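Genome polyprotein (Chicken sicinivirus JSY, PDB 6QWT) supplies, as the C-terminal piece of the polyprotein, the 3Dpol RNA-dependent RNA polymerase, which probably copies the viral RNA genome. Local coordinates at residues F78-F83 and S325-L330; E195-H198 and M203-S206; L232-F237 and D351-Q356; H377-T380 and H385-P388. All blocks are in the same frame, centred on the assembly; numbering follows the deposited sequence.

Interaction 1. Residues F78-F83 and S325-L330; sequences FSRCNF and SAWRIL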
loop_
_atom_site.group_PDB
_atom_site.type_symbol
_atom_site.label_atom_id
_atom_site.label_comp_id
_atom_site.label_asym_id
_atom_site.label_seq_id
_atom_site.Cartn_x
_atom_site.Cartn_y
_atom_site.Cartn_z
ATOM N N PHE A 78 -4.921 11.485 -16.975
ATOM C CA PHE A 78 -4.503 10.661 -18.104
ATOM C C PHE A 78 -3.855 11.476 -19.213
ATOM O O PHE A 78 -3.068 10.922 -19.989
ATOM C CB PHE A 78 -5.691 9.880 -18.654
ATOM C CG PHE A 78 -6.010 8.649 -17.861
ATOM C CD1 PHE A 78 -5.323 7.468 -18.086
ATOM C CD2 PHE A 78 -6.983 8.679 -16.875
ATOM C CE1 PHE A 78 -5.611 6.335 -17.350
ATOM C CE2 PHE A 78 -7.275 7.554 -16.137
ATOM C CZ PHE A 78 -6.592 6.379 -16.376
ATOM N N SER A 79 -4.164 12.770 -19.305
ATOM C CA SER A 79 -3.469 13.626 -20.261
ATOM C C SER A 79 -1.989 13.728 -19.914
ATOM O O SER A 79 -1.121 13.602 -20.787
ATOM C CB SER A 79 -4.114 15.012 -20.295
ATOM O OG SER A 79 -3.382 15.897 -21.121
ATOM N N ARG A 80 -1.684 13.950 -18.635
ATOM C CA ARG A 80 -0.293 14.029 -18.208
ATOM C C ARG A 80 0.396 12.674 -18.303
ATOM O O ARG A 80 1.568 12.596 -18.690
ATOM C CB ARG A 80 -0.208 14.571 -16.784
ATOM C CG ARG A 80 1.164 14.394 -16.163
ATOM C CD ARG A 80 1.395 15.369 -15.034
ATOM N NE ARG A 80 1.172 16.752 -15.446
ATOM C CZ ARG A 80 1.442 17.805 -14.683
ATOM N NH1 ARG A 80 1.951 17.630 -13.469
ATOM N NH2 ARG A 80 1.205 19.031 -15.130
ATOM N N CYS A 81 -0.308 11.595 -17.947
ATOM C CA CYS A 81 0.277 10.259 -18.038
ATOM C C CYS A 81 0.775 9.972 -19.450
ATOM O O CYS A 81 1.896 9.486 -19.637
ATOM C CB CYS A 81 -0.745 9.205 -17.609
ATOM S SG CYS A 81 -1.012 9.075 -15.822
ATOM N N ASN A 82 -0.050 10.273 -20.457
ATOM C CA ASN A 82 0.303 10.087 -21.866
ATOM C C ASN A 82 0.745 8.647 -22.137
ATOM O O ASN A 82 1.778 8.394 -22.759
ATOM C CB ASN A 82 1.379 11.091 -22.296
ATOM C CG ASN A 82 1.506 11.209 -23.809
ATOM O OD1 ASN A 82 0.521 11.105 -24.541
ATOM N ND2 ASN A 82 2.727 11.427 -24.281
ATOM N N PHE A 83 -0.052 7.699 -21.651
ATOM C CA PHE A 83 0.238 6.289 -21.869
ATOM C C PHE A 83 0.162 5.963 -23.358
ATOM O O PHE A 83 -0.798 6.367 -24.027
ATOM C CB PHE A 83 -0.753 5.407 -21.106
ATOM C CG PHE A 83 -0.482 5.303 -19.634
ATOM C CD1 PHE A 83 -1.435 5.711 -18.712
ATOM C CD2 PHE A 83 0.713 4.779 -19.168
ATOM C CE1 PHE A 83 -1.196 5.612 -17.351
ATOM C CE2 PHE A 83 0.956 4.675 -17.809
ATOM C CZ PHE A 83 0.001 5.094 -16.901
ATOM N N SER A 325 -1.034 23.360 -15.126
ATOM C CA SER A 325 0.255 22.913 -15.619
ATOM C C SER A 325 1.368 22.956 -14.583
ATOM O O SER A 325 2.458 22.444 -14.861
ATOM C CB SER A 325 0.681 23.757 -16.832
ATOM O OG SER A 325 -0.113 23.454 -17.965
ATOM N N ALA A 326 1.147 23.548 -13.410
ATOM C CA ALA A 326 2.199 23.719 -12.407
ATOM C C ALA A 326 1.796 22.970 -11.143
ATOM O O ALA A 326 1.376 23.572 -10.152
ATOM C CB ALA A 326 2.455 25.203 -12.129
ATOM N N TRP A 327 1.946 21.647 -11.176
ATOM C CA TRP A 327 1.612 20.815 -10.032
ATOM C C TRP A 327 2.320 19.474 -10.166
ATOM O O TRP A 327 2.661 19.046 -11.273
ATOM C CB TRP A 327 0.095 20.611 -9.913
ATOM C CG TRP A 327 -0.526 20.017 -11.142
ATOM C CD1 TRP A 327 -1.045 20.695 -12.208
ATOM C CD2 TRP A 327 -0.685 18.625 -11.438
ATOM N NE1 TRP A 327 -1.521 19.811 -13.148
ATOM C CE2 TRP A 327 -1.312 18.533 -12.698
ATOM C CE3 TRP A 327 -0.361 17.446 -10.758
ATOM C CZ2 TRP A 327 -1.618 17.310 -13.292
ATOM C CZ3 TRP A 327 -0.668 16.232 -11.351
ATOM C CH2 TRP A 327 -1.289 16.174 -12.604
ATOM N N ARG A 328 2.538 18.821 -9.027
ATOM C CA ARG A 328 3.088 17.473 -9.006
ATOM C C ARG A 328 2.499 16.718 -7.825
ATOM O O ARG A 328 2.404 17.258 -6.720
ATOM C CB ARG A 328 4.618 17.478 -8.918
ATOM C CG ARG A 328 5.220 16.106 -8.621
ATOM C CD ARG A 328 6.733 16.127 -8.723
ATOM N NE ARG A 328 7.189 16.413 -10.080
ATOM C CZ ARG A 328 7.259 15.507 -11.050
ATOM N NH1 ARG A 328 6.901 14.252 -10.814
ATOM N NH2 ARG A 328 7.684 15.856 -12.257
ATOM N N ILE A 329 2.106 15.469 -8.066
ATOM C CA ILE A 329 1.550 14.598 -7.039
ATOM C C ILE A 329 2.388 13.328 -6.981
ATOM O O ILE A 329 2.861 12.838 -8.012
ATOM C CB ILE A 329 0.063 14.278 -7.316
ATOM C CG1 ILE A 329 -0.789 15.545 -7.187
ATOM C CG2 ILE A 329 -0.453 13.204 -6.367
ATOM C CD1 ILE A 329 -2.246 15.365 -7.603
ATOM N N LEU A 330 2.604 12.815 -5.769
ATOM C CA LEU A 330 3.275 11.534 -5.574
ATOM C C LEU A 330 2.520 10.759 -4.505
ATOM O O LEU A 330 2.389 11.229 -3.371
ATOM C CB LEU A 330 4.741 11.718 -5.173
ATOM C CG LEU A 330 5.596 10.447 -5.153
ATOM C CD1 LEU A 330 5.785 9.886 -6.557
ATOM C CD2 LEU A 330 6.938 10.741 -4.510
#

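Interaction 2. Residues E195-H198 and M203-S206; sequences EAMH and MYGS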
loop_
_atom_site.group_PDB
_atom_site.type_symbol
_atom_site.label_atom_id
_atom_site.label_comp_id
_atom_site.label_asym_id
_atom_site.label_seq_id
_atom_site.Cartn_x
_atom_site.Cartn_y
_atom_site.Cartn_z
ATOM N N GLU A 195 3.885 -2.958 -15.515
ATOM C CA GLU A 195 5.247 -2.804 -16.017
ATOM C C GLU A 195 5.607 -1.334 -16.179
ATOM O O GLU A 195 6.669 -0.888 -15.728
ATOM C CB GLU A 195 5.398 -3.529 -17.352
ATOM C CG GLU A 195 5.697 -5.006 -17.247
ATOM C CD GLU A 195 6.074 -5.601 -18.587
ATOM O OE1 GLU A 195 5.526 -5.150 -19.617
ATOM O OE2 GLU A 195 6.923 -6.512 -18.616
ATOM N N ALA A 196 4.723 -0.564 -16.818
ATOM C CA ALA A 196 5.032 0.827 -17.126
ATOM C C ALA A 196 5.182 1.663 -15.861
ATOM O O ALA A 196 6.025 2.567 -15.803
ATOM C CB ALA A 196 3.947 1.414 -18.030
ATOM N N MET A 197 4.382 1.377 -14.835
ATOM C CA MET A 197 4.373 2.199 -13.629
ATOM C C MET A 197 5.356 1.700 -12.575
ATOM O O MET A 197 6.128 2.491 -12.025
ATOM C CB MET A 197 2.959 2.258 -13.045
ATOM C CG MET A 197 1.954 2.921 -13.965
ATOM S SD MET A 197 0.309 3.003 -13.250
ATOM C CE MET A 197 0.594 4.068 -11.838
ATOM N N HIS A 198 5.332 0.394 -12.288
ATOM C CA HIS A 198 6.205 -0.169 -11.260
ATOM C C HIS A 198 7.678 0.028 -11.593
ATOM O O HIS A 198 8.495 0.230 -10.688
ATOM C CB HIS A 198 5.896 -1.660 -11.077
ATOM C CG HIS A 198 6.490 -2.259 -9.839
ATOM N ND1 HIS A 198 7.780 -2.743 -9.792
ATOM C CD2 HIS A 198 5.965 -2.460 -8.607
ATOM C CE1 HIS A 198 8.027 -3.211 -8.580
ATOM N NE2 HIS A 198 6.941 -3.053 -7.843
ATOM N N MET A 203 6.898 8.525 -11.697
ATOM C CA MET A 203 6.072 8.888 -12.835
ATOM C C MET A 203 4.615 8.530 -12.563
ATOM O O MET A 203 4.298 7.730 -11.677
ATOM C CB MET A 203 6.556 8.184 -14.103
ATOM C CG MET A 203 7.759 8.845 -14.754
ATOM S SD MET A 203 8.395 7.910 -16.160
ATOM C CE MET A 203 7.003 7.996 -17.281
ATOM N N TYR A 204 3.722 9.152 -13.337
ATOM C CA TYR A 204 2.280 8.907 -13.250
ATOM C C TYR A 204 1.736 9.181 -11.850
ATOM O O TYR A 204 0.713 8.622 -11.448
ATOM C CB TYR A 204 1.935 7.482 -13.693
ATOM C CG TYR A 204 2.656 7.067 -14.953
ATOM C CD1 TYR A 204 2.427 7.727 -16.155
ATOM C CD2 TYR A 204 3.575 6.027 -14.940
ATOM C CE1 TYR A 204 3.090 7.355 -17.312
ATOM C CE2 TYR A 204 4.242 5.650 -16.092
ATOM C CZ TYR A 204 3.995 6.316 -17.275
ATOM O OH TYR A 204 4.656 5.940 -18.422
ATOM N N GLY A 205 2.417 10.047 -11.101
ATOM C CA GLY A 205 1.964 10.403 -9.771
ATOM C C GLY A 205 1.968 9.268 -8.777
ATOM O O GLY A 205 1.289 9.355 -7.750
ATOM N N SER A 206 2.722 8.203 -9.044
ATOM C CA SER A 206 2.716 7.015 -8.205
ATOM C C SER A 206 4.130 6.660 -7.766
ATOM O O SER A 206 5.063 6.655 -8.577
ATOM C CB SER A 206 2.094 5.827 -8.941
ATOM O OG SER A 206 2.267 4.635 -8.201
HETATM O O HOH W 1 4.781 4.831 -11.570
HETATM O O HOH W 2 3.939 2.799 -9.353
#

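Interaction 3. Residues L232-F237 and D351-Q356; sequences LDYSNF and DFYHSQ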
loop_
_atom_site.group_PDB
_atom_site.type_symbol
_atom_site.label_atom_id
_atom_site.label_comp_id
_atom_site.label_asym_id
_atom_site.label_seq_id
_atom_site.Cartn_x
_atom_site.Cartn_y
_atom_site.Cartn_z
ATOM N N LEU A 232 -0.259 14.688 3.272
ATOM C CA LEU A 232 -1.502 14.399 3.967
ATOM C C LEU A 232 -1.785 12.910 3.881
ATOM O O LEU A 232 -1.212 12.189 3.059
ATOM C CB LEU A 232 -2.681 15.208 3.412
ATOM C CG LEU A 232 -3.055 15.095 1.935
ATOM C CD1 LEU A 232 -3.885 13.850 1.660
ATOM C CD2 LEU A 232 -3.807 16.349 1.508
ATOM N N ASP A 233 -2.673 12.457 4.756
ATOM C CA ASP A 233 -3.052 11.059 4.835
ATOM C C ASP A 233 -4.568 10.959 4.884
ATOM O O ASP A 233 -5.254 11.878 5.338
ATOM C CB ASP A 233 -2.428 10.380 6.066
ATOM C CG ASP A 233 -2.531 8.868 6.015
ATOM O OD1 ASP A 233 -3.167 8.281 6.918
ATOM O OD2 ASP A 233 -1.977 8.265 5.071
ATOM N N TYR A 234 -5.086 9.840 4.400
ATOM C CA TYR A 234 -6.509 9.554 4.474
ATOM C C TYR A 234 -6.785 8.637 5.656
ATOM O O TYR A 234 -5.993 7.740 5.960
ATOM C CB TYR A 234 -7.010 8.890 3.190
ATOM C CG TYR A 234 -6.946 9.746 1.944
ATOM C CD1 TYR A 234 -5.738 9.987 1.300
ATOM C CD2 TYR A 234 -8.100 10.288 1.394
ATOM C CE1 TYR A 234 -5.681 10.759 0.154
ATOM C CE2 TYR A 234 -8.054 11.060 0.248
ATOM C CZ TYR A 234 -6.845 11.292 -0.368
ATOM O OH TYR A 234 -6.800 12.059 -1.510
ATOM N N SER A 235 -7.909 8.867 6.322
ATOM C CA SER A 235 -8.449 7.911 7.278
ATOM C C SER A 235 -9.521 7.089 6.580
ATOM O O SER A 235 -10.436 7.649 5.964
ATOM C CB SER A 235 -9.023 8.620 8.506
ATOM O OG SER A 235 -9.628 9.851 8.155
ATOM N N ASN A 236 -9.388 5.763 6.650
ATOM C CA ASN A 236 -10.343 4.835 6.033
ATOM C C ASN A 236 -10.424 5.037 4.519
ATOM O O ASN A 236 -11.505 5.013 3.928
ATOM C CB ASN A 236 -11.728 4.957 6.674
ATOM C CG ASN A 236 -11.656 5.239 8.162
ATOM O OD1 ASN A 236 -11.273 4.376 8.953
ATOM N ND2 ASN A 236 -12.026 6.454 8.553
ATOM N N PHE A 237 -9.261 5.232 3.890
ATOM C CA PHE A 237 -9.202 5.395 2.440
ATOM C C PHE A 237 -9.795 4.191 1.718
ATOM O O PHE A 237 -10.515 4.345 0.725
ATOM C CB PHE A 237 -7.751 5.616 2.011
ATOM C CG PHE A 237 -7.587 6.042 0.577
ATOM C CD1 PHE A 237 -8.272 7.141 0.081
ATOM C CD2 PHE A 237 -6.733 5.351 -0.268
ATOM C CE1 PHE A 237 -8.115 7.538 -1.239
ATOM C CE2 PHE A 237 -6.570 5.742 -1.587
ATOM C CZ PHE A 237 -7.262 6.837 -2.074
ATOM N N ASP A 351 -11.706 20.669 2.884
ATOM C CA ASP A 351 -13.059 21.219 2.872
ATOM C C ASP A 351 -13.828 20.773 1.633
ATOM O O ASP A 351 -15.031 20.494 1.712
ATOM C CB ASP A 351 -13.009 22.745 2.961
ATOM C CG ASP A 351 -12.457 23.239 4.291
ATOM O OD1 ASP A 351 -11.734 24.258 4.296
ATOM O OD2 ASP A 351 -12.743 22.605 5.331
ATOM N N PHE A 352 -13.159 20.701 0.479
ATOM C CA PHE A 352 -13.826 20.191 -0.716
ATOM C C PHE A 352 -14.231 18.734 -0.541
ATOM O O PHE A 352 -15.331 18.334 -0.940
ATOM C CB PHE A 352 -12.928 20.338 -1.946
ATOM C CG PHE A 352 -13.412 19.545 -3.131
ATOM C CD1 PHE A 352 -14.371 20.071 -3.982
ATOM C CD2 PHE A 352 -12.933 18.267 -3.374
ATOM C CE1 PHE A 352 -14.832 19.343 -5.063
ATOM C CE2 PHE A 352 -13.389 17.532 -4.452
ATOM C CZ PHE A 352 -14.341 18.069 -5.298
ATOM N N TYR A 353 -13.340 17.920 0.033
ATOM C CA TYR A 353 -13.647 16.511 0.254
ATOM C C TYR A 353 -14.867 16.345 1.152
ATOM O O TYR A 353 -15.701 15.462 0.921
ATOM C CB TYR A 353 -12.438 15.799 0.864
ATOM C CG TYR A 353 -11.426 15.291 -0.141
ATOM C CD1 TYR A 353 -10.180 14.836 0.274
ATOM C CD2 TYR A 353 -11.713 15.264 -1.501
ATOM C CE1 TYR A 353 -9.247 14.364 -0.636
ATOM C CE2 TYR A 353 -10.786 14.798 -2.420
ATOM C CZ TYR A 353 -9.553 14.348 -1.981
ATOM O OH TYR A 353 -8.621 13.878 -2.882
ATOM N N HIS A 354 -14.987 17.186 2.185
ATOM C CA HIS A 354 -16.110 17.068 3.110
ATOM C C HIS A 354 -17.438 17.356 2.427
ATOM O O HIS A 354 -18.461 16.763 2.786
ATOM C CB HIS A 354 -15.920 18.016 4.295
ATOM C CG HIS A 354 -14.751 17.676 5.165
ATOM N ND1 HIS A 354 -14.009 18.635 5.820
ATOM C CD2 HIS A 354 -14.197 16.484 5.490
ATOM C CE1 HIS A 354 -13.045 18.050 6.510
ATOM N NE2 HIS A 354 -13.138 16.744 6.326
ATOM N N SER A 355 -17.447 18.254 1.442
ATOM C CA SER A 355 -18.696 18.689 0.836
ATOM C C SER A 355 -19.103 17.872 -0.384
ATOM O O SER A 355 -20.281 17.901 -0.760
ATOM C CB SER A 355 -18.601 20.168 0.447
ATOM O OG SER A 355 -17.798 20.338 -0.706
ATOM N N GLN A 356 -18.173 17.148 -1.012
ATOM C CA GLN A 356 -18.458 16.430 -2.247
ATOM C C GLN A 356 -18.140 14.944 -2.200
ATOM O O GLN A 356 -18.613 14.208 -3.073
ATOM C CB GLN A 356 -17.683 17.048 -3.423
ATOM C CG GLN A 356 -18.059 18.487 -3.742
ATOM C CD GLN A 356 -19.480 18.616 -4.249
ATOM O OE1 GLN A 356 -19.915 17.860 -5.119
ATOM N NE2 GLN A 356 -20.217 19.577 -3.702
#

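Interaction 4. Residues H377-T380 and H385-P388; sequences HDVT and HFVP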
loop_
_atom_site.group_PDB
_atom_site.type_symbol
_atom_site.label_atom_id
_atom_site.label_comp_id
_atom_site.label_asym_id
_atom_site.label_seq_id
_atom_site.Cartn_x
_atom_site.Cartn_y
_atom_site.Cartn_z
ATOM N N HIS A 377 11.559 19.840 3.364
ATOM C CA HIS A 377 12.332 19.456 4.539
ATOM C C HIS A 377 11.468 19.139 5.752
ATOM O O HIS A 377 11.938 18.445 6.660
ATOM C CB HIS A 377 13.327 20.563 4.900
ATOM C CG HIS A 377 14.191 20.992 3.756
ATOM N ND1 HIS A 377 14.050 22.215 3.134
ATOM C CD2 HIS A 377 15.203 20.360 3.116
ATOM C CE1 HIS A 377 14.937 22.317 2.162
ATOM N NE2 HIS A 377 15.650 21.204 2.129
ATOM N N ASP A 378 10.231 19.634 5.797
ATOM C CA ASP A 378 9.314 19.318 6.888
ATOM C C ASP A 378 8.472 18.083 6.614
ATOM O O ASP A 378 7.904 17.512 7.553
ATOM C CB ASP A 378 8.370 20.493 7.150
ATOM C CG ASP A 378 9.096 21.732 7.610
ATOM O OD1 ASP A 378 9.180 22.697 6.820
ATOM O OD2 ASP A 378 9.582 21.742 8.762
ATOM N N VAL A 379 8.395 17.662 5.366
ATOM C CA VAL A 379 7.418 16.681 4.918
ATOM C C VAL A 379 7.902 15.271 5.233
ATOM O O VAL A 379 9.104 14.980 5.213
ATOM C CB VAL A 379 7.164 16.890 3.409
ATOM C CG1 VAL A 379 7.638 15.697 2.593
ATOM C CG2 VAL A 379 5.707 17.224 3.142
ATOM N N THR A 380 6.957 14.387 5.551
ATOM C CA THR A 380 7.222 12.962 5.705
ATOM C C THR A 380 6.418 12.186 4.670
ATOM O O THR A 380 5.262 12.517 4.392
ATOM C CB THR A 380 6.871 12.453 7.112
ATOM O OG1 THR A 380 5.451 12.491 7.299
ATOM C CG2 THR A 380 7.549 13.301 8.178
ATOM N N HIS A 385 11.464 11.254 6.477
ATOM C CA HIS A 385 11.856 12.591 6.059
ATOM C C HIS A 385 12.791 12.514 4.851
ATOM O O HIS A 385 13.231 11.438 4.436
ATOM C CB HIS A 385 12.548 13.337 7.202
ATOM C CG HIS A 385 11.605 13.952 8.188
ATOM N ND1 HIS A 385 11.238 13.324 9.360
ATOM C CD2 HIS A 385 10.964 15.145 8.185
ATOM C CE1 HIS A 385 10.407 14.100 10.032
ATOM N NE2 HIS A 385 10.223 15.210 9.340
ATOM N N PHE A 386 13.085 13.680 4.279
ATOM C CA PHE A 386 14.078 13.835 3.219
ATOM C C PHE A 386 15.222 14.665 3.792
ATOM O O PHE A 386 15.041 15.850 4.095
ATOM C CB PHE A 386 13.483 14.513 1.983
ATOM C CG PHE A 386 12.352 13.747 1.338
ATOM C CD1 PHE A 386 11.079 13.760 1.890
ATOM C CD2 PHE A 386 12.558 13.036 0.167
ATOM C CE1 PHE A 386 10.039 13.064 1.297
ATOM C CE2 PHE A 386 11.523 12.336 -0.432
ATOM C CZ PHE A 386 10.259 12.352 0.136
ATOM N N VAL A 387 16.397 14.051 3.948
ATOM C CA VAL A 387 17.552 14.715 4.533
ATOM C C VAL A 387 18.752 14.577 3.602
ATOM O O VAL A 387 19.231 13.461 3.376
ATOM C CB VAL A 387 17.896 14.163 5.927
ATOM C CG1 VAL A 387 19.145 14.843 6.466
ATOM C CG2 VAL A 387 16.722 14.357 6.880
ATOM N N PRO A 388 19.271 15.669 3.038
ATOM C CA PRO A 388 20.461 15.562 2.179
ATOM C C PRO A 388 21.671 15.043 2.945
ATOM O O PRO A 388 21.835 15.292 4.140
ATOM C CB PRO A 388 20.684 17.003 1.701
ATOM C CG PRO A 388 19.344 17.662 1.837
ATOM C CD PRO A 388 18.710 17.028 3.043
HETATM O O HOH W 3 14.126 16.722 6.626
HETATM O O HOH W 4 11.408 15.849 4.742
#

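Interaction 1. Residues F78-F83 and S325-L330
R80 lays its guanidinium flat on the indole of W327, tying the end of helix 70-81 to the first strand of the β-hairpin that carries motif C, the GDD turn of the polymerase palm. The planes are only 5° apart and CZ of R80 comes to 3.4 Å from CZ2 of W327. Measured to the six-membered ring, the distance from CZ is 3.6 Å, close to the ring normal: a cation-pi contact over the face. The same group also bonds, NH1 of R80 donating a hydrogen bond to O of W327 at 2.7 Å. The acceptor lies in the guanidinium plane, so NH1 stacks with its face and bonds through an in-plane N-H, which limits rotation of the group. NH2 of R80 lies by the pyrrole side of the indole; O of S325 is near the guanidinium plane at its edge, 3.6 Å from NH2.

Behind this first shell, the R80 chain leaves the helix with CG anti to the backbone N (chi1 167°) and runs out before bending at its third torsion. The indole is placed by its own neighbours: it meets the ring of F322 and touches L313 of helix 298-316. R328 and L330 pair through their backbones with A339 and L337 in the other hairpin strand. The indole nitrogen, NE1 of W327, makes its hydrogen bond to O of T324.

Interaction 2. Residues E195-H198 and M203-S206
M197 and Y204 carry the apolar part of this contact. The side chain of M197 crosses the tyrosine ring at a slant, CG of M197 lying 3.6 Å from CD2 of Y204. Further out the methionine bends at its last torsion (chi3 64°), which swings the methyl CE to 3.7 Å from CB of S206. One side chain thus reaches two residues of the loop. At the rim of the ring, in its plane, O of A196 approaches CE2 of Y204 at 3.6 Å; that carbonyl takes its hydrogen bond from NE2 of Q200. CB of M203 lies over one face of the tyrosine, and the ring also stacks with F83.

The polar part runs through water. Water 1 bridges two backbone carbonyls, 2.7 Å from O of M197 and 2.9 Å from O of M203. Water 2 is held at 2.7 Å by OG of S206 and has only a weak link to O of M197. The helix-end carbonyl of M197 is therefore hydrated from the loop side.

Backbone bonding shapes the loop itself: N of S206 donates to O of M203 at 3.1 Å, closing a tight turn around Y204 and G205. Both central residues have positive phi, giving a β-turn of left-handed 3-10 (type III') character, a close relative of type I'. M197 and S206 both rest on I302, so this turn lays the loop after helix 191-198 on helix 298-316, the motif B helix of the polymerase, probably where fingers meet palm.

Interaction 3. Residues L232-F237 and D351-Q356
Y234 and Y353 meet through first torsions that lie in the same well: in each, CG stands anti to the carbonyl carbon, with chi1 -65° in Y234. The second torsion of Y353 is less usual, at 169°, and puts CA nearly in the plane of its own ring. Starting from strand and helix, the two side chains cross at about a right angle and converge at their phenol ends.

There the hydroxyls bond to each other, OH of Y234 to OH of Y353 at 2.9 Å; either may be the donor. The bond is flanked by carbon contacts: CE2 of Y234 lies 3.6 Å from CE1 of Y353, and OH of Y234 sits near the plane of the Y353 ring, at its edge, 3.5 Å from CE1. The rings meet obliquely, their planes inclined at 41° with centroids 5.9 Å apart. F237, at the start of the short helix 237-240, lays CD1 over one face of the Y234 ring. Y359 meets both tyrosines, edge-to-face with Y234, and the buried OH of Y234 has a second, weak bond to OD1 of N308 on the motif B helix.

The pair joins the motif A strand 230-235 of the palm to helix 346-356, the motif D helix. Strand 230-235 lies between 335-340 and 360-362 in the antiparallel sheet, and helix 298-316 contributes to both ends of the contact, with L312 against Y234 and S311 against Y353.

Interaction 4. Residues H377-T380 and H385-P388
H385 offers one face of its imidazole to T380: the methyl CG2 sits 3.6 Å from the ring centroid, 18° off the normal, a CH-pi contact. Obliquely to the ring come backbone carbonyls of the loop, O of V379 being 3.5 Å from CD2 of H385. The ring of F386 has water 4 in plane at its edge, while CG1 of V379 approaches CE1 of F386 at 3.8 Å; these two side chains run side by side in the same direction.

Two waters lie between the backbones. Water 3 bridges O of H377 and O of F386, at 2.8 Å from each. Water 4 accepts from N of F386 at 2.8 Å; its approach to O of V379 is doubtfully short. Loop and strand are thus joined by water as well as by side chains. In T380, CG2 stands anti to the carbonyl carbon (chi1 68°), and the hydroxyl bonds to OD1 of D365, which probably helps hold the methyl over the imidazole.

Strand 384-388 belongs to the motif E hairpin of the palm, pairing antiparallel with 396-400. V379 and F386 both touch L337 of strand 335-340 in the palm sheet. From helix 212-222, W216 stacks on F386 and its NE1 bonds to O of H385.

From the N terminus, residues 78-83 open the longest loop, which interaction 1 closes at 325-330. Interaction 2 is a short local closure nested inside it, and the two touch: Y204 packs on F83 and C81, and S206 on L330. Residues 232-237 also begin within that loop, but their partner 351-356 comes after it has closed, so interactions 1 and 3 cross. Both reach the same antiparallel palm sheet. Interaction 4 follows in series, a second local closure, about 23 Å between centres from interaction 1. Interactions 1 and 2 join helices 70-81 and 191-198 to the palm, interaction 3 joins sheet to helix 346-356, and interaction 4 separately joins a loop to the motif E hairpin.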